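Local coordinates for 2-keto-3-deoxy-D-arabinonate dehydratase (Sulfolobus solfataricus, PDB 2Q18), which catalyses the metal-dependent dehydration of 2-dehydro-3-deoxy-D-arabinonate to 2,5-dioxopentanoate, a step in the oxidation of pentoses to 2-oxoglutarate, at residues R168-E171 / A172-P175; I194-S197 / D198-K201; V224-N227 / K228-R231; I233-Q236 / I237-I241. One frame throughout, in Å; residues are numbered along the deposited sequence.

Interaction 1. Residues R168-E171 / A172-P175; sequences RDLE and AENP
A172 N and E173 N reach back four residues to the carbonyls of R168 and D169, the main alpha-helical bonds of helix 168-173, which follows strand 156-167 in this FAH-family fold. The first runs 3.0 Å from A172 N to R168 O, the second 3.1 Å from E173 N to D169 O. Beyond them the helix frays: N174 leaves helical backbone angles, and its N makes two weak bonds, to L170 O at 3.4 Å and to E171 O at 3.3 Å.

Polar side chains come next. E171 is extended, with CG anti to the backbone N (chi1 169°), and its OE1 lies 3.5 Å from R168 NE in a salt bridge. Its OE2 is hydrogen-bonded to Y104, and the side chain lies near the substrate-binding K182 and a bound phosphate ion, probably from the crystallisation liquor, while R168 packs on the magnesium ligand E143. The D169 carboxylate is hydrogen-bonded to S137 OG and E138 N. N174 OD1 bonds to L176 N, its ND2 to I103 O of the second subunit.

Packing makes up the rest: L170 lies on R112 of that subunit, and E173 CB is in van der Waals contact with L170 O, 3.2 Å away.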
loop_
_atom_site.group_PDB
_atom_site.type_symbol
_atom_site.label_atom_id
_atom_site.label_comp_id
_atom_site.label_asym_id
_atom_site.label_seq_id
_atom_site.Cartn_x
_atom_site.Cartn_y
_atom_site.Cartn_z
ATOM N N ARG A 168 -20.514 15.259 32.627
ATOM C CA ARG A 168 -20.820 16.568 33.194
ATOM C C ARG A 168 -20.353 16.755 34.640
ATOM O O ARG A 168 -20.033 17.875 35.047
ATOM C CB ARG A 168 -22.318 16.863 33.070
ATOM C CG ARG A 168 -22.810 17.080 31.638
ATOM C CD ARG A 168 -22.369 18.434 31.057
ATOM N NE ARG A 168 -22.565 19.532 32.005
ATOM C CZ ARG A 168 -23.733 20.121 32.252
ATOM N NH1 ARG A 168 -24.835 19.733 31.617
ATOM N NH2 ARG A 168 -23.802 21.102 33.140
ATOM N N ASP A 169 -20.300 15.665 35.403
ATOM C CA ASP A 169 -19.846 15.731 36.793
ATOM C C ASP A 169 -18.359 16.055 36.897
ATOM O O ASP A 169 -17.954 16.835 37.761
ATOM C CB ASP A 169 -20.188 14.448 37.570
ATOM C CG ASP A 169 -19.623 13.190 36.927
ATOM O OD1 ASP A 169 -19.565 13.116 35.677
ATOM O OD2 ASP A 169 -19.245 12.264 37.681
ATOM N N LEU A 170 -17.553 15.467 36.011
ATOM C CA LEU A 170 -16.114 15.727 35.990
ATOM C C LEU A 170 -15.825 17.176 35.593
ATOM O O LEU A 170 -14.948 17.819 36.169
ATOM C CB LEU A 170 -15.378 14.737 35.073
ATOM C CG LEU A 170 -15.510 13.233 35.363
ATOM C CD1 LEU A 170 -14.561 12.418 34.484
ATOM C CD2 LEU A 170 -15.275 12.905 36.833
ATOM N N GLU A 171 -16.586 17.680 34.624
ATOM C CA GLU A 171 -16.501 19.069 34.190
ATOM C C GLU A 171 -16.860 20.059 35.310
ATOM O O GLU A 171 -16.172 21.070 35.498
ATOM C CB GLU A 171 -17.408 19.292 32.977
ATOM C CG GLU A 171 -17.592 20.752 32.601
ATOM C CD GLU A 171 -18.535 20.965 31.433
ATOM O OE1 GLU A 171 -19.222 20.005 31.011
ATOM O OE2 GLU A 171 -18.588 22.110 30.936
ATOM N N ALA A 172 -17.941 19.765 36.037
ATOM C CA ALA A 172 -18.421 20.618 37.128
ATOM C C ALA A 172 -17.417 20.668 38.273
ATOM O O ALA A 172 -17.281 21.688 38.952
ATOM C CB ALA A 172 -19.777 20.131 37.630
ATOM N N GLU A 173 -16.722 19.554 38.471
ATOM C CA GLU A 173 -15.683 19.407 39.480
ATOM C C GLU A 173 -14.538 20.415 39.272
ATOM O O GLU A 173 -14.035 21.009 40.232
ATOM C CB GLU A 173 -15.141 17.986 39.385
ATOM C CG GLU A 173 -14.925 17.269 40.683
ATOM C CD GLU A 173 -14.905 15.764 40.484
ATOM O OE1 GLU A 173 -15.999 15.161 40.366
ATOM O OE2 GLU A 173 -13.799 15.184 40.437
ATOM N N ASN A 174 -14.136 20.596 38.013
ATOM C CA ASN A 174 -13.060 21.517 37.628
ATOM C C ASN A 174 -13.047 21.651 36.107
ATOM O O ASN A 174 -13.049 20.637 35.408
ATOM C CB ASN A 174 -11.704 20.996 38.120
ATOM C CG ASN A 174 -10.638 22.078 38.194
ATOM O OD1 ASN A 174 -10.442 22.844 37.252
ATOM N ND2 ASN A 174 -9.930 22.134 39.320
ATOM N N PRO A 175 -13.046 22.897 35.585
ATOM C CA PRO A 175 -12.961 23.115 34.130
ATOM C C PRO A 175 -11.699 22.518 33.499
ATOM O O PRO A 175 -11.671 22.276 32.291
ATOM C CB PRO A 175 -12.948 24.641 33.996
ATOM C CG PRO A 175 -12.574 25.160 35.352
ATOM C CD PRO A 175 -13.136 24.172 36.323
#

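Interaction 2. Residues I194-S197 / D198-K201; sequences IVTS and DEIK
T196 and D198 both hold their polar branch between backbone N and carbonyl carbon, OG1 with chi1 54° and CG with chi1 60°, which sets the side chains alongside each other, pointing the same way. The tight 3-10 turn they share carries the chain out of strand 188-195. T196 OG1 donates to D198 OD2 over 2.6 Å, meeting the oxygen on its syn side and 21° out of the carboxylate plane. D198 OD1 is hydrogen-bonded to Y37 OH and forms a salt bridge with K41 NZ, tying the turn to the helix 30-40 region.

Two backbone bonds close the turn: E199 N to T196 O at 2.9 Å, and I200 N to S197 O at 3.2 Å. In each the donor sits well above the carbonyl plane, consistent with the tight curl.

E199 CG, anti to the carbonyl carbon, lies 3.5 Å from T196 OG1; a bend at chi2 then turns the carboxylate, whose OE2, like that hydroxyl oxygen, is hydrogen-bonded to M1 N. On the apolar side V195 and I200 both pack on Y159 of strand 156-167. Their side chains meet nearly at right angles, V195 CG2 resting 3.8 Å from I200 CD1.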
loop_
_atom_site.group_PDB
_atom_site.type_symbol
_atom_site.label_atom_id
_atom_site.label_comp_id
_atom_site.label_asym_id
_atom_site.label_seq_id
_atom_site.Cartn_x
_atom_site.Cartn_y
_atom_site.Cartn_z
ATOM N N ILE A 194 -24.474 11.881 6.290
ATOM C CA ILE A 194 -24.017 13.248 6.087
ATOM C C ILE A 194 -24.810 13.795 4.916
ATOM O O ILE A 194 -24.848 13.186 3.848
ATOM C CB ILE A 194 -22.506 13.326 5.799
ATOM C CG1 ILE A 194 -21.713 12.910 7.043
ATOM C CG2 ILE A 194 -22.108 14.744 5.353
ATOM C CD1 ILE A 194 -20.324 12.429 6.732
ATOM N N VAL A 195 -25.466 14.931 5.122
ATOM C CA VAL A 195 -26.230 15.547 4.048
ATOM C C VAL A 195 -25.403 16.662 3.425
ATOM O O VAL A 195 -24.750 17.431 4.133
ATOM C CB VAL A 195 -27.632 16.056 4.513
ATOM C CG1 VAL A 195 -28.390 14.946 5.256
ATOM C CG2 VAL A 195 -27.523 17.310 5.383
ATOM N N THR A 196 -25.419 16.736 2.099
ATOM C CA THR A 196 -24.713 17.801 1.400
ATOM C C THR A 196 -25.370 19.141 1.716
ATOM O O THR A 196 -26.538 19.189 2.116
ATOM C CB THR A 196 -24.652 17.559 -0.118
ATOM O OG1 THR A 196 -25.972 17.336 -0.629
ATOM C CG2 THR A 196 -23.786 16.344 -0.418
ATOM N N SER A 197 -24.605 20.215 1.551
ATOM C CA SER A 197 -25.025 21.556 1.944
ATOM C C SER A 197 -26.343 22.002 1.305
ATOM O O SER A 197 -27.128 22.716 1.935
ATOM C CB SER A 197 -23.908 22.557 1.638
ATOM O OG SER A 197 -24.128 23.779 2.313
ATOM N N ASP A 198 -26.589 21.562 0.071
ATOM C CA ASP A 198 -27.823 21.898 -0.649
ATOM C C ASP A 198 -29.074 21.180 -0.117
ATOM O O ASP A 198 -30.194 21.495 -0.524
ATOM C CB ASP A 198 -27.659 21.657 -2.161
ATOM C CG ASP A 198 -27.317 20.207 -2.506
ATOM O OD1 ASP A 198 -27.136 19.916 -3.707
ATOM O OD2 ASP A 198 -27.231 19.358 -1.593
ATOM N N GLU A 199 -28.881 20.217 0.782
ATOM C CA GLU A 199 -30.000 19.519 1.419
ATOM C C GLU A 199 -30.561 20.332 2.588
ATOM O O GLU A 199 -31.661 20.059 3.069
ATOM C CB GLU A 199 -29.581 18.123 1.899
ATOM C CG GLU A 199 -29.134 17.163 0.789
ATOM C CD GLU A 199 -30.290 16.476 0.068
ATOM O OE1 GLU A 199 -31.463 16.662 0.464
ATOM O OE2 GLU A 199 -30.019 15.737 -0.900
ATOM N N ILE A 200 -29.795 21.323 3.040
ATOM C CA ILE A 200 -30.219 22.198 4.135
ATOM C C ILE A 200 -30.211 23.667 3.693
ATOM O O ILE A 200 -29.158 24.317 3.651
ATOM C CB ILE A 200 -29.375 21.973 5.423
ATOM C CG1 ILE A 200 -29.629 20.561 5.974
ATOM C CG2 ILE A 200 -29.705 23.025 6.482
ATOM C CD1 ILE A 200 -28.979 20.266 7.307
ATOM N N LYS A 201 -31.397 24.172 3.355
ATOM C CA LYS A 201 -31.563 25.554 2.898
ATOM C C LYS A 201 -31.153 26.564 3.966
ATOM O O LYS A 201 -30.515 27.574 3.664
ATOM C CB LYS A 201 -33.009 25.809 2.446
ATOM C CG LYS A 201 -33.392 25.136 1.124
ATOM C CD LYS A 201 -32.732 25.820 -0.078
ATOM C CE LYS A 201 -32.920 25.020 -1.362
ATOM N NZ LYS A 201 -34.342 24.994 -1.819
#

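Interaction 3. Residues V224-N227 / K228-R231; sequences VNTN and KMRR
An Asx turn ends strand 217-225, the outermost strand on one side of its mixed sheet within the chain, and K228 folds back over it. N225 OD1 accepts the backbone N of N227 at 2.9 Å, in the carbonyl plane and on a lone pair, while K228 N bonds to N225 O at 3.1 Å. One residue further on, M229 N reaches T226 O, also at 3.1 Å, with the donor 68° out of the carbonyl plane.

This succession of i to i+3 bonds makes a short 3-10 turn between the strand and the loop leading to helix 233-241. The K228 side chain, bent at chi2, chi3 and chi4, folds back alongside N227. Its NZ donates to N227 OD1 over 3.1 Å, in the amide plane and on a lone pair. With CG between the backbone N and the carbonyl carbon (chi1 63°), the N227 amide lies beside the lysine chain. A water accepts from K228 NZ at 2.6 Å and also from N225 N, joining the ammonium group to the strand end.

The aliphatic part of K228 has its own neighbour: V224 CG2 touches CG at 4.0 Å. V224 also packs on A257, beside the substrate-binding T256. M229 packs on Y83 and T254, its side chain about 8 Å from that of the magnesium ligand E145. T226 OG1 is hydrogen-bonded to P203 O and L206 N. A second water donates to both T226 O and M229 O, lying 2.6 Å from the latter.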
loop_
_atom_site.group_PDB
_atom_site.type_symbol
_atom_site.label_atom_id
_atom_site.label_comp_id
_atom_site.label_asym_id
_atom_site.label_seq_id
_atom_site.Cartn_x
_atom_site.Cartn_y
_atom_site.Cartn_z
ATOM N N VAL A 224 -35.093 21.819 20.712
ATOM C CA VAL A 224 -34.714 23.206 20.475
ATOM C C VAL A 224 -34.555 23.406 18.968
ATOM O O VAL A 224 -34.231 22.460 18.237
ATOM C CB VAL A 224 -33.415 23.597 21.246
ATOM C CG1 VAL A 224 -32.167 22.957 20.609
ATOM C CG2 VAL A 224 -33.267 25.113 21.336
ATOM N N ASN A 225 -34.818 24.623 18.505
ATOM C CA ASN A 225 -34.582 24.971 17.112
ATOM C C ASN A 225 -33.242 25.686 16.984
ATOM O O ASN A 225 -32.840 26.420 17.888
ATOM C CB ASN A 225 -35.719 25.836 16.563
ATOM C CG ASN A 225 -35.681 25.961 15.051
ATOM O OD1 ASN A 225 -34.852 26.685 14.495
ATOM N ND2 ASN A 225 -36.585 25.261 14.376
ATOM N N THR A 226 -32.556 25.463 15.865
ATOM C CA THR A 226 -31.247 26.084 15.626
ATOM C C THR A 226 -31.324 27.603 15.424
ATOM O O THR A 226 -30.285 28.271 15.336
ATOM C CB THR A 226 -30.495 25.439 14.435
ATOM O OG1 THR A 226 -31.328 25.454 13.271
ATOM C CG2 THR A 226 -30.085 24.004 14.756
ATOM N N ASN A 227 -32.542 28.148 15.358
ATOM C CA ASN A 227 -32.725 29.606 15.354
ATOM C C ASN A 227 -32.370 30.241 16.700
ATOM O O ASN A 227 -32.311 31.462 16.824
ATOM C CB ASN A 227 -34.132 30.019 14.876
ATOM C CG ASN A 227 -35.253 29.526 15.790
ATOM O OD1 ASN A 227 -35.107 29.458 17.009
ATOM N ND2 ASN A 227 -36.393 29.201 15.190
ATOM N N LYS A 228 -32.121 29.392 17.696
ATOM C CA LYS A 228 -31.677 29.833 19.014
ATOM C C LYS A 228 -30.152 29.872 19.134
ATOM O O LYS A 228 -29.621 30.304 20.163
ATOM C CB LYS A 228 -32.273 28.935 20.107
ATOM C CG LYS A 228 -33.799 28.860 20.092
ATOM C CD LYS A 228 -34.452 30.070 20.763
ATOM C CE LYS A 228 -35.801 30.419 20.121
ATOM N NZ LYS A 228 -36.625 29.234 19.706
ATOM N N MET A 229 -29.446 29.420 18.096
ATOM C CA MET A 229 -27.984 29.493 18.089
ATOM C C MET A 229 -27.552 30.947 17.915
ATOM O O MET A 229 -27.957 31.620 16.963
ATOM C CB MET A 229 -27.373 28.603 16.998
ATOM C CG MET A 229 -25.932 28.157 17.299
ATOM S SD MET A 229 -25.060 27.330 15.934
ATOM C CE MET A 229 -26.226 26.034 15.514
ATOM N N ARG A 230 -26.744 31.420 18.856
ATOM C CA ARG A 230 -26.310 32.813 18.892
ATOM C C ARG A 230 -24.909 32.954 18.295
ATOM O O ARG A 230 -24.643 33.877 17.523
ATOM C CB ARG A 230 -26.357 33.332 20.331
ATOM C CG ARG A 230 -25.956 34.787 20.502
ATOM C CD ARG A 230 -26.184 35.235 21.934
ATOM N NE ARG A 230 -25.340 36.367 22.316
ATOM C CZ ARG A 230 -24.109 36.258 22.814
ATOM N NH1 ARG A 230 -23.552 35.063 22.989
ATOM N NH2 ARG A 230 -23.428 37.350 23.134
ATOM N N ARG A 231 -24.022 32.031 18.658
ATOM C CA ARG A 231 -22.685 31.971 18.087
ATOM C C ARG A 231 -22.731 31.178 16.781
ATOM O O ARG A 231 -22.845 29.949 16.796
ATOM C CB ARG A 231 -21.718 31.328 19.082
ATOM C CG ARG A 231 -20.255 31.537 18.751
ATOM C CD ARG A 231 -19.782 32.919 19.161
ATOM N NE ARG A 231 -19.561 33.025 20.601
ATOM C CZ ARG A 231 -18.748 33.909 21.166
ATOM N NH1 ARG A 231 -18.604 33.930 22.485
ATOM N NH2 ARG A 231 -18.069 34.767 20.410
HETATM O O HOH W 1 -36.542 26.609 20.002
HETATM O O HOH W 2 -29.469 31.234 14.866
#

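Interaction 4. Residues I233-Q236 / I237-I241; sequences IEEQ and IQYLI
I237 N donates to I233 O over 2.8 Å, the shortest bond between these two helical turns and a nearly linear one, the N lying close to the C=O direction of its acceptor. Three more alpha-helical bonds follow in order: Q238 N to E234 O, Y239 N to E235 O and L240 N to Q236 O.

The same two isoleucines meet through their side chains. Both keep CG1 beside the backbone N (chi1 near -60°), and the I237 branch passes back over the preceding turn: its CG1 comes within 3.3 Å of I233 O, and its CD1 lies 3.8 Å from I233 CG2.

On another flank E235 and Y239 run side by side. E235 CG touches the ring at CE1, 4.0 Å away, and the carboxylate plane is turned 49° from the ring plane. At its edge and in its plane, the ring has E235 O, 3.3 Å from Y239 CD1. The E235 carboxylate forms a salt bridge with R231 just before the helix, and Q236 NE2 bonds to R231 O; the tyrosine ring makes a cation-pi contact with R242.

Helix 233-241 lies against strands: I233 on V148 and I237 on L150 of strand 140-150, Q236 and I237 on L252 of strand 250-253, and L240 on W77 of strand 76-80, while Y239 packs on Q180 of the second subunit.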
loop_
_atom_site.group_PDB
_atom_site.type_symbol
_atom_site.label_atom_id
_atom_site.label_comp_id
_atom_site.label_asym_id
_atom_site.label_seq_id
_atom_site.Cartn_x
_atom_site.Cartn_y
_atom_site.Cartn_z
ATOM N N ILE A 233 -21.978 29.380 13.060
ATOM C CA ILE A 233 -21.050 28.322 12.658
ATOM C C ILE A 233 -19.802 28.884 11.967
ATOM O O ILE A 233 -18.684 28.459 12.261
ATOM C CB ILE A 233 -21.756 27.269 11.759
ATOM C CG1 ILE A 233 -22.921 26.625 12.524
ATOM C CG2 ILE A 233 -20.758 26.214 11.266
ATOM C CD1 ILE A 233 -23.904 25.869 11.651
ATOM N N GLU A 234 -20.012 29.837 11.060
ATOM C CA GLU A 234 -18.938 30.563 10.371
ATOM C C GLU A 234 -17.869 31.066 11.348
ATOM O O GLU A 234 -16.675 30.906 11.102
ATOM C CB GLU A 234 -19.540 31.725 9.568
ATOM C CG GLU A 234 -18.542 32.698 8.938
ATOM C CD GLU A 234 -19.216 33.935 8.330
ATOM O OE1 GLU A 234 -20.276 34.371 8.842
ATOM O OE2 GLU A 234 -18.675 34.480 7.340
ATOM N N GLU A 235 -18.308 31.651 12.460
ATOM C CA GLU A 235 -17.401 32.157 13.485
ATOM C C GLU A 235 -16.691 31.021 14.220
ATOM O O GLU A 235 -15.506 31.133 14.552
ATOM C CB GLU A 235 -18.155 33.042 14.482
ATOM C CG GLU A 235 -17.255 33.756 15.488
ATOM C CD GLU A 235 -18.029 34.563 16.522
ATOM O OE1 GLU A 235 -19.179 34.975 16.242
ATOM O OE2 GLU A 235 -17.482 34.786 17.624
ATOM N N GLN A 236 -17.418 29.932 14.474
ATOM C CA GLN A 236 -16.830 28.759 15.120
ATOM C C GLN A 236 -15.707 28.190 14.251
ATOM O O GLN A 236 -14.635 27.861 14.760
ATOM C CB GLN A 236 -17.884 27.683 15.390
ATOM C CG GLN A 236 -19.041 28.129 16.288
ATOM C CD GLN A 236 -20.010 26.995 16.592
ATOM O OE1 GLN A 236 -19.736 25.831 16.294
ATOM N NE2 GLN A 236 -21.144 27.330 17.193
ATOM N N ILE A 237 -15.965 28.089 12.948
ATOM C CA ILE A 237 -14.972 27.601 11.988
ATOM C C ILE A 237 -13.748 28.525 11.949
ATOM O O ILE A 237 -12.612 28.048 11.978
ATOM C CB ILE A 237 -15.565 27.429 10.565
ATOM C CG1 ILE A 237 -16.702 26.397 10.572
ATOM C CG2 ILE A 237 -14.472 27.018 9.569
ATOM C CD1 ILE A 237 -17.487 26.327 9.271
ATOM N N GLN A 238 -13.994 29.837 11.903
ATOM C CA GLN A 238 -12.927 30.849 11.929
ATOM C C GLN A 238 -11.926 30.604 13.063
ATOM O O GLN A 238 -10.723 30.551 12.830
ATOM C CB GLN A 238 -13.523 32.265 12.028
ATOM C CG GLN A 238 -12.488 33.384 12.194
ATOM C CD GLN A 238 -13.094 34.762 12.491
ATOM O OE1 GLN A 238 -12.364 35.738 12.660
ATOM N NE2 GLN A 238 -14.422 34.844 12.556
ATOM N N TYR A 239 -12.427 30.441 14.284
ATOM C CA TYR A 239 -11.557 30.237 15.442
ATOM C C TYR A 239 -10.947 28.832 15.505
ATOM O O TYR A 239 -9.862 28.653 16.063
ATOM C CB TYR A 239 -12.284 30.593 16.745
ATOM C CG TYR A 239 -12.371 32.088 16.982
ATOM C CD1 TYR A 239 -13.356 32.859 16.361
ATOM C CD2 TYR A 239 -11.453 32.734 17.812
ATOM C CE1 TYR A 239 -13.430 34.239 16.572
ATOM C CE2 TYR A 239 -11.518 34.113 18.028
ATOM C CZ TYR A 239 -12.507 34.856 17.406
ATOM O OH TYR A 239 -12.569 36.215 17.616
ATOM N N LEU A 240 -11.643 27.850 14.931
ATOM C CA LEU A 240 -11.119 26.485 14.838
ATOM C C LEU A 240 -9.846 26.424 13.988
ATOM O O LEU A 240 -8.843 25.844 14.408
ATOM C CB LEU A 240 -12.173 25.523 14.266
ATOM C CG LEU A 240 -11.683 24.116 13.877
ATOM C CD1 LEU A 240 -11.101 23.382 15.079
ATOM C CD2 LEU A 240 -12.789 23.291 13.225
ATOM N N ILE A 241 -9.900 27.025 12.801
ATOM C CA ILE A 241 -8.816 26.894 11.822
ATOM C C ILE A 241 -7.689 27.920 11.982
ATOM O O ILE A 241 -6.649 27.802 11.326
ATOM C CB ILE A 241 -9.346 26.881 10.356
ATOM C CG1 ILE A 241 -9.911 28.251 9.954
ATOM C CG2 ILE A 241 -10.375 25.762 10.174
ATOM C CD1 ILE A 241 -10.240 28.381 8.467
#

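The four contacts come in series along the chain, all within the part that belongs to the FAH family. Interactions 1 and 2 lie on opposite sides of the chain's centre, about 35 Å apart between centres. Interactions 3 and 4, with centres about 16 Å apart, are the ones that touch: the turn after strand 217-225 leads into helix 233-241, joined by the R231 O to Q236 NE2 bond, with M229 SD packing on the same amide nitrogen. Interaction 2 approaches both, its nearest atoms about 7 and 8 Å away. Interaction 1 lies beside metal- and substrate-binding residues, while interactions 3 and 4 come within about 6 to 8 Å of others, between side chains.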